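Local coordinates for penicillin-binding protein (Bacillus halodurans, PDB 3TG9) that belongs to the serine beta-lactamase and penicillin-binding protein family and probably reacts with beta-lactams or cell-wall peptides through an active-site serine, at residues V103-F107 and F133-F137. Numbering follows the deposited sequence.
Sequences VPDYF and FLPLF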
# COMPACT_ATOMS: atom_id res chain seq x y z
N VAL B 103 20.81 11.68 -21.51
CA VAL B 103 20.26 12.32 -20.31
C VAL B 103 20.61 11.55 -19.04
O VAL B 103 20.86 10.34 -19.09
CB VAL B 103 18.72 12.48 -20.39
CG1 VAL B 103 18.34 13.36 -21.56
CG2 VAL B 103 18.03 11.12 -20.50
N PRO B 104 20.64 12.24 -17.89
CA PRO B 104 20.83 11.53 -16.62
C PRO B 104 19.56 10.75 -16.30
O PRO B 104 18.47 11.17 -16.70
CB PRO B 104 21.02 12.66 -15.62
CG PRO B 104 20.29 13.82 -16.20
CD PRO B 104 20.40 13.68 -17.70
N ASP B 105 19.71 9.64 -15.59
CA ASP B 105 18.59 8.77 -15.24
C ASP B 105 18.34 8.91 -13.75
O ASP B 105 19.24 9.30 -13.00
CB ASP B 105 18.98 7.33 -15.57
CG ASP B 105 17.78 6.42 -15.76
OD1 ASP B 105 16.66 6.77 -15.32
OD2 ASP B 105 17.98 5.34 -16.37
N TYR B 106 17.13 8.62 -13.29
CA TYR B 106 16.89 8.56 -11.85
C TYR B 106 17.13 7.13 -11.34
O TYR B 106 17.21 6.89 -10.14
CB TYR B 106 15.49 9.06 -11.48
CG TYR B 106 14.35 8.15 -11.91
CD1 TYR B 106 13.76 7.28 -11.00
CD2 TYR B 106 13.86 8.18 -13.21
CE1 TYR B 106 12.71 6.45 -11.38
CE2 TYR B 106 12.81 7.35 -13.59
CZ TYR B 106 12.24 6.49 -12.68
OH TYR B 106 11.21 5.67 -13.06
N PHE B 107 17.27 6.20 -12.28
CA PHE B 107 17.48 4.79 -11.97
C PHE B 107 18.27 4.13 -13.09
O PHE B 107 17.69 3.58 -14.05
CB PHE B 107 16.13 4.07 -11.74
CG PHE B 107 16.27 2.66 -11.23
CD1 PHE B 107 16.87 2.40 -10.01
CD2 PHE B 107 15.79 1.58 -11.97
CE1 PHE B 107 17.01 1.10 -9.54
CE2 PHE B 107 15.92 0.28 -11.50
CZ PHE B 107 16.53 0.05 -10.28
N PHE B 133 8.59 13.16 -11.42
CA PHE B 133 9.88 12.50 -11.58
C PHE B 133 11.00 13.49 -11.92
O PHE B 133 12.17 13.20 -11.68
CB PHE B 133 9.80 11.41 -12.64
CG PHE B 133 8.94 10.23 -12.25
CD1 PHE B 133 9.52 9.02 -11.89
CD2 PHE B 133 7.56 10.33 -12.27
CE1 PHE B 133 8.74 7.93 -11.54
CE2 PHE B 133 6.77 9.25 -11.91
CZ PHE B 133 7.36 8.05 -11.54
N LEU B 134 10.64 14.64 -12.48
CA LEU B 134 11.64 15.59 -12.98
C LEU B 134 12.74 15.95 -11.98
O LEU B 134 13.93 15.89 -12.32
CB LEU B 134 10.96 16.87 -13.49
CG LEU B 134 10.45 16.81 -14.92
CD1 LEU B 134 9.48 17.96 -15.18
CD2 LEU B 134 11.61 16.79 -15.93
N PRO B 135 12.36 16.33 -10.75
CA PRO B 135 13.38 16.72 -9.77
C PRO B 135 14.39 15.61 -9.52
O PRO B 135 15.52 15.91 -9.12
CB PRO B 135 12.56 16.96 -8.49
CG PRO B 135 11.19 17.28 -8.97
CD PRO B 135 11.00 16.44 -10.20
N LEU B 136 14.00 14.37 -9.76
CA LEU B 136 14.85 13.21 -9.46
C LEU B 136 16.05 13.07 -10.40
O LEU B 136 16.93 12.23 -10.16
CB LEU B 136 14.03 11.91 -9.50
CG LEU B 136 12.84 11.80 -8.55
CD1 LEU B 136 12.16 10.44 -8.69
CD2 LEU B 136 13.26 12.05 -7.11
N PHE B 137 16.09 13.86 -11.47
CA PHE B 137 17.18 13.72 -12.44
C PHE B 137 17.48 14.97 -13.26
O PHE B 137 18.58 15.10 -13.81
CB PHE B 137 16.89 12.54 -13.37
CG PHE B 137 15.72 12.77 -14.30
CD1 PHE B 137 15.91 13.25 -15.59
CD2 PHE B 137 14.42 12.47 -13.89
CE1 PHE B 137 14.83 13.45 -16.45
CE2 PHE B 137 13.34 12.67 -14.75
CZ PHE B 137 13.54 13.15 -16.02
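D105 OD1, in a residue whose backbone C packs 3.9 Å from F137 CB, is gripped by the amides of F107 and A155, with a weak third bond from Y106 N. F107 N reaches it at 3.2 Å and 165°, arriving from above the carboxylate plane and closing an Asx turn; A155 N stands at the start of helix 155-168. D105 OD2 accepts from N154 N, so a short, two-oxygen aspartate suits a corner tied to the segment leading into that helix. Its side chain also lies near, without touching, what are probably the SxxK and YxN residues of the active site.

The turn presents Y106 to residues 133-136, whose chain coils with helical backbone angles, F133 O accepting from L136 N. The Y106 CG sits between its backbone N and carbonyl carbon (chi1 70°), raising the ring toward F133. There the rings form an offset edge-to-face pair, centroids 5.5 Å apart and planes at 63°, with F133 CD1 3.8 Å from Y106 CZ. F107 CB lies over the opposite face, toward the rim, so both sides of the ring meet carbon, while the hydroxyl is hydrogen-bonded to D227. Tyrosine thus combines a broad packing surface with a polar tip.

Nearer the backbone, Y106 CB meets L136 CB at 3.8 Å. The large, wholly apolar ring of F137 suits a buried place against A155 and L159. P104, compact and lacking an N-H that would need a partner, fits beside it: P104 CG comes to 3.2 Å from F137 O, and F137 CD1 lies 3.5 Å from P104 O.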